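Local coordinates for 2-C-methyl-D-erythritol 4-phosphate cytidylyltransferase (Neisseria gonorrhoeae, PDB 1VGW), which probably catalyses the transfer of a cytidylyl group from CTP to 2-C-methyl-D-erythritol 4-phosphate in bacterial isoprenoid biosynthesis, releasing diphosphate, at residues B[75-80]-B[92-97]; B[165-170]-B[210-215]. All coordinates share one frame; numbering follows the deposited sequence.

Contact 1 (B[75-80]-B[92-97]); sequences RVWKNG and VAKLLE
K94 lays its long side chain across one face of the W77 indole. The lysine starts with its CG anti to the backbone N (chi1 -178°) and stays extended beyond, which runs its methylenes obliquely over the ring from the benzo part to the pyrrole part. K94 CG meets W77 CZ3 at 3.5 Å. Further along, K94 CE stands 3.7 Å from the centroid of the five-membered ring of W77 in a CH-pi contact. The ammonium ends the run, with K94 NZ 4.3 Å from that same centroid and 6° off the ring normal, a cation-pi contact. Lysine suits this place because its apolar shaft and its charge can both use an aromatic face. L95, the next residue of the helix and buried, packs at the benzo end with its CA at the ring edge, in plane, and L95 CG 3.9 Å from W77 CH2. Beside the lysine, N79 OD1 comes to 4.2 Å from K94 CD, a looser touch. W77 and L95 also both reach V54 of strand 52-56. Helix 84-98 is thereby packed on strand 75-77, which pairs in parallel with strand 52-56, in the alternating strand-helix part of this Rossmann-like GT-A nucleotidyltransferase fold.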
loop_
_atom_site.group_PDB
_atom_site.type_symbol
_atom_site.label_atom_id
_atom_site.label_comp_id
_atom_site.label_asym_id
_atom_site.label_seq_id
_atom_site.Cartn_x
_atom_site.Cartn_y
_atom_site.Cartn_z
ATOM N N ARG B 75 -0.358 -16.897 26.415
ATOM C CA ARG B 75 0.084 -18.301 26.385
ATOM C C ARG B 75 1.086 -18.529 25.275
ATOM O O ARG B 75 0.765 -18.301 24.106
ATOM C CB ARG B 75 -1.135 -19.201 26.221
ATOM C CG ARG B 75 -2.206 -18.863 27.291
ATOM C CD ARG B 75 -2.636 -20.203 27.909
ATOM N NE ARG B 75 -3.821 -19.986 28.766
ATOM C CZ ARG B 75 -4.170 -20.920 29.644
ATOM N NH1 ARG B 75 -3.464 -22.031 29.710
ATOM N NH2 ARG B 75 -5.226 -20.743 30.411
ATOM N N VAL B 76 2.291 -18.990 25.631
ATOM C CA VAL B 76 3.323 -19.199 24.630
ATOM C C VAL B 76 3.424 -20.678 24.338
ATOM O O VAL B 76 4.022 -21.407 25.133
ATOM C CB VAL B 76 4.665 -18.595 25.107
ATOM C CG1 VAL B 76 5.833 -19.091 24.264
ATOM C CG2 VAL B 76 4.634 -17.066 25.049
ATOM N N TRP B 77 2.868 -21.144 23.218
ATOM C CA TRP B 77 2.928 -22.581 22.906
ATOM C C TRP B 77 4.065 -22.908 21.952
ATOM O O TRP B 77 4.344 -22.160 21.001
ATOM C CB TRP B 77 1.591 -23.041 22.285
ATOM C CG TRP B 77 0.435 -23.038 23.247
ATOM C CD1 TRP B 77 0.502 -22.966 24.624
ATOM C CD2 TRP B 77 -0.950 -23.168 22.902
ATOM N NE1 TRP B 77 -0.761 -23.021 25.135
ATOM C CE2 TRP B 77 -1.678 -23.152 24.113
ATOM C CE3 TRP B 77 -1.643 -23.318 21.702
ATOM C CZ2 TRP B 77 -3.073 -23.232 24.161
ATOM C CZ3 TRP B 77 -3.033 -23.382 21.746
ATOM C CH2 TRP B 77 -3.735 -23.349 22.965
ATOM N N LYS B 78 4.690 -24.068 22.120
ATOM C CA LYS B 78 5.835 -24.389 21.251
ATOM C C LYS B 78 5.556 -25.516 20.292
ATOM O O LYS B 78 6.262 -26.521 20.233
ATOM C CB LYS B 78 7.094 -24.668 22.096
ATOM C CG LYS B 78 7.487 -23.463 22.955
ATOM C CD LYS B 78 8.749 -23.730 23.737
ATOM C CE LYS B 78 9.129 -22.533 24.596
ATOM N NZ LYS B 78 10.230 -22.885 25.528
ATOM N N ASN B 79 4.508 -25.356 19.487
ATOM C CA ASN B 79 4.153 -26.375 18.520
ATOM C C ASN B 79 3.959 -25.726 17.151
ATOM O O ASN B 79 3.002 -26.012 16.445
ATOM C CB ASN B 79 2.921 -27.175 18.922
ATOM C CG ASN B 79 1.731 -26.257 19.174
ATOM O OD1 ASN B 79 1.767 -25.508 20.140
ATOM N ND2 ASN B 79 0.733 -26.291 18.315
ATOM N N GLY B 80 4.934 -24.889 16.822
ATOM C CA GLY B 80 4.975 -24.233 15.526
ATOM C C GLY B 80 5.145 -25.320 14.445
ATOM O O GLY B 80 5.533 -26.439 14.767
ATOM N N VAL B 92 -5.041 -23.487 16.333
ATOM C CA VAL B 92 -6.505 -23.649 16.347
ATOM C C VAL B 92 -6.884 -25.027 16.877
ATOM O O VAL B 92 -7.742 -25.101 17.770
ATOM C CB VAL B 92 -7.116 -23.446 14.953
ATOM C CG1 VAL B 92 -8.632 -23.714 14.974
ATOM C CG2 VAL B 92 -6.845 -22.049 14.411
ATOM N N ALA B 93 -6.252 -26.107 16.437
ATOM C CA ALA B 93 -6.585 -27.439 16.939
ATOM C C ALA B 93 -6.375 -27.560 18.436
ATOM O O ALA B 93 -7.162 -28.166 19.183
ATOM C CB ALA B 93 -5.771 -28.525 16.254
ATOM N N LYS B 94 -5.212 -27.087 18.898
ATOM C CA LYS B 94 -4.907 -27.131 20.323
ATOM C C LYS B 94 -5.857 -26.255 21.112
ATOM O O LYS B 94 -6.302 -26.699 22.181
ATOM C CB LYS B 94 -3.424 -26.828 20.554
ATOM C CG LYS B 94 -2.955 -26.888 21.975
ATOM C CD LYS B 94 -1.466 -27.189 22.148
ATOM C CE LYS B 94 -1.029 -26.681 23.530
ATOM N NZ LYS B 94 0.203 -27.323 24.034
ATOM N N LEU B 95 -6.319 -25.105 20.619
ATOM C CA LEU B 95 -7.282 -24.294 21.394
ATOM C C LEU B 95 -8.590 -25.068 21.664
ATOM O O LEU B 95 -9.278 -24.857 22.683
ATOM C CB LEU B 95 -7.561 -22.967 20.708
ATOM C CG LEU B 95 -6.638 -21.786 20.893
ATOM C CD1 LEU B 95 -6.825 -20.718 19.802
ATOM C CD2 LEU B 95 -6.829 -21.084 22.237
ATOM N N LEU B 96 -9.042 -25.868 20.703
ATOM C CA LEU B 96 -10.248 -26.658 20.799
ATOM C C LEU B 96 -9.987 -27.899 21.668
ATOM O O LEU B 96 -10.615 -28.123 22.689
ATOM C CB LEU B 96 -10.686 -27.133 19.438
ATOM C CG LEU B 96 -11.691 -26.468 18.557
ATOM C CD1 LEU B 96 -12.607 -25.457 19.174
ATOM C CD2 LEU B 96 -11.097 -25.990 17.254
ATOM N N GLU B 97 -8.950 -28.669 21.341
ATOM C CA GLU B 97 -8.624 -29.892 22.077
ATOM C C GLU B 97 -8.467 -29.573 23.555
ATOM O O GLU B 97 -8.852 -30.336 24.449
ATOM C CB GLU B 97 -7.354 -30.525 21.537
ATOM C CG GLU B 97 -7.077 -31.956 21.895
ATOM C CD GLU B 97 -7.057 -32.295 23.363
ATOM O OE1 GLU B 97 -7.861 -33.167 23.794
ATOM O OE2 GLU B 97 -6.274 -31.676 24.125
#

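Contact 2 (B[165-170]-B[210-215])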
loop_
_atom_site.group_PDB
_atom_site.type_symbol
_atom_site.label_atom_id
_atom_site.label_comp_id
_atom_site.label_asym_id
_atom_site.label_seq_id
_atom_site.Cartn_x
_atom_site.Cartn_y
_atom_site.Cartn_z
ATOM N N GLN B 165 -7.190 -4.869 -0.715
ATOM C CA GLN B 165 -5.993 -5.563 -0.267
ATOM C C GLN B 165 -6.224 -6.080 1.159
ATOM O O GLN B 165 -6.542 -5.283 2.030
ATOM C CB GLN B 165 -4.781 -4.625 -0.229
ATOM C CG GLN B 165 -4.514 -3.905 -1.525
ATOM C CD GLN B 165 -3.825 -2.564 -1.290
ATOM O OE1 GLN B 165 -2.624 -2.509 -1.050
ATOM N NE2 GLN B 165 -4.625 -1.503 -1.354
ATOM N N ALA B 166 -6.025 -7.370 1.386
ATOM C CA ALA B 166 -6.247 -7.951 2.686
ATOM C C ALA B 166 -5.154 -7.609 3.687
ATOM O O ALA B 166 -3.959 -7.523 3.325
ATOM C CB ALA B 166 -6.347 -9.469 2.505
ATOM N N GLN B 167 -5.508 -7.385 4.925
ATOM C CA GLN B 167 -4.620 -7.164 6.058
ATOM C C GLN B 167 -4.970 -8.239 7.101
ATOM O O GLN B 167 -5.480 -9.306 6.679
ATOM C CB GLN B 167 -4.794 -5.785 6.667
ATOM C CG GLN B 167 -4.487 -4.637 5.734
ATOM C CD GLN B 167 -4.507 -3.272 6.377
ATOM O OE1 GLN B 167 -5.362 -2.954 7.232
ATOM N NE2 GLN B 167 -3.556 -2.424 5.956
ATOM N N THR B 168 -4.573 -8.098 8.336
ATOM C CA THR B 168 -4.913 -8.979 9.435
ATOM C C THR B 168 -5.299 -8.056 10.584
ATOM O O THR B 168 -4.990 -6.836 10.479
ATOM C CB THR B 168 -3.824 -9.951 9.804
ATOM O OG1 THR B 168 -2.773 -9.256 10.472
ATOM C CG2 THR B 168 -3.230 -10.721 8.617
ATOM N N PRO B 169 -5.997 -8.504 11.617
ATOM C CA PRO B 169 -6.401 -9.865 11.844
ATOM C C PRO B 169 -7.537 -10.315 10.967
ATOM O O PRO B 169 -8.178 -9.472 10.314
ATOM C CB PRO B 169 -6.848 -9.872 13.328
ATOM C CG PRO B 169 -6.401 -8.563 13.892
ATOM C CD PRO B 169 -6.508 -7.603 12.716
ATOM N N GLN B 170 -7.672 -11.606 10.789
ATOM C CA GLN B 170 -8.753 -12.280 10.051
ATOM C C GLN B 170 -9.528 -13.084 11.132
ATOM O O GLN B 170 -8.906 -13.951 11.751
ATOM C CB GLN B 170 -8.181 -13.249 8.989
ATOM C CG GLN B 170 -7.270 -12.439 8.031
ATOM C CD GLN B 170 -7.152 -12.947 6.626
ATOM O OE1 GLN B 170 -7.319 -14.103 6.261
ATOM N NE2 GLN B 170 -6.752 -12.048 5.687
ATOM N N ALA B 210 -4.108 2.471 6.812
ATOM C CA ALA B 210 -2.836 2.658 6.167
ATOM C C ALA B 210 -1.630 2.448 7.075
ATOM O O ALA B 210 -0.542 2.129 6.593
ATOM C CB ALA B 210 -2.738 4.072 5.573
ATOM N N ARG B 211 -1.818 2.626 8.385
ATOM C CA ARG B 211 -0.743 2.417 9.352
ATOM C C ARG B 211 -0.581 0.943 9.712
ATOM O O ARG B 211 0.489 0.562 10.222
ATOM C CB ARG B 211 -1.025 3.171 10.672
ATOM C CG ARG B 211 -1.156 4.674 10.564
ATOM C CD ARG B 211 -2.488 5.140 11.176
ATOM N NE ARG B 211 -2.486 5.176 12.609
ATOM C CZ ARG B 211 -3.522 5.217 13.433
ATOM N NH1 ARG B 211 -3.323 5.233 14.753
ATOM N NH2 ARG B 211 -4.761 5.240 12.965
ATOM N N ASN B 212 -1.569 0.096 9.432
ATOM C CA ASN B 212 -1.524 -1.339 9.750
ATOM C C ASN B 212 -0.639 -2.110 8.801
ATOM O O ASN B 212 -0.937 -3.245 8.355
ATOM C CB ASN B 212 -2.969 -1.888 9.694
ATOM C CG ASN B 212 -3.150 -3.290 10.212
ATOM O OD1 ASN B 212 -2.369 -3.794 11.031
ATOM N ND2 ASN B 212 -4.187 -3.982 9.740
ATOM N N LEU B 213 0.508 -1.541 8.436
ATOM C CA LEU B 213 1.399 -2.181 7.482
ATOM C C LEU B 213 2.250 -3.247 8.129
ATOM O O LEU B 213 2.410 -3.272 9.331
ATOM C CB LEU B 213 2.251 -1.173 6.749
ATOM C CG LEU B 213 3.029 -0.121 7.516
ATOM C CD1 LEU B 213 3.743 -0.666 8.732
ATOM C CD2 LEU B 213 4.021 0.564 6.557
ATOM N N LYS B 214 2.834 -4.101 7.325
ATOM C CA LYS B 214 3.684 -5.183 7.825
ATOM C C LYS B 214 5.152 -4.822 7.687
ATOM O O LYS B 214 5.516 -4.137 6.725
ATOM C CB LYS B 214 3.364 -6.422 6.958
ATOM C CG LYS B 214 3.740 -7.743 7.581
ATOM C CD LYS B 214 3.622 -8.886 6.565
ATOM C CE LYS B 214 3.857 -10.211 7.260
ATOM N NZ LYS B 214 4.221 -11.312 6.331
ATOM N N LEU B 215 5.993 -5.250 8.601
ATOM C CA LEU B 215 7.416 -5.014 8.581
ATOM C C LEU B 215 8.133 -6.135 7.819
ATOM O O LEU B 215 8.368 -7.201 8.384
ATOM C CB LEU B 215 7.983 -4.855 9.994
ATOM C CG LEU B 215 9.495 -4.613 10.135
ATOM C CD1 LEU B 215 10.100 -4.039 8.859
ATOM C CD2 LEU B 215 9.809 -3.656 11.283
#
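The side-chain amides of Q167 and N212 stand almost perpendicular, their planes 85° apart, and N212 ND2 uses both of its hydrogens on the strand side. One goes from N212 ND2 to T168 O at 3.1 Å, close to the line of that carbonyl and in the plane of the asparagine amide, with a nearly straight N-H...O angle of 169°. The other takes N212 ND2 to Q167 OE1 at 3.0 Å, but the nitrogen sits above the glutamine carbonyl plane, and the bond is more bent. N212 can do this because its CG lies anti to the backbone N (chi1 -170°), which sets the amide beside the T168 carbonyl; asparagine suits a buried spot where one nitrogen must serve two oxygens. Q167, longer and extended beyond CG, donates from NE2 to D209 O, and both polar atoms of its amide are engaged. Inside the corner, Q170 NE2 bonds Q167 O at 3.2 Å. N212 O accepts a hydrogen bond from R114 NH1. Through one side-chain and one backbone oxygen, the N212 amide thus ties the loop that carries K214, predicted to position the methylerythritol phosphate substrate, to the bend between strands 163-167 and 169-173 of the central sheet.

Contacts 1 and 2 follow one another along the chain and lie in different parts of one subunit: their centres are 24 Å apart, their nearest atoms about 9 Å, and they do not touch. What joins them is the mixed sheet. The centre of contact 1, at the 75-77 strand, is about 15 Å from the centre of the chain, and no other protein chain of the assembly touches it. Contact 2 lies nearer that centre, at about 8 Å, and adjoins the dimer interface, where Q165 pairs with a strand of the second subunit. The loop segment of contact 2 contains K214, predicted to position the substrate, though K214 itself does not touch 165-170; contact 1 holds no annotated residue.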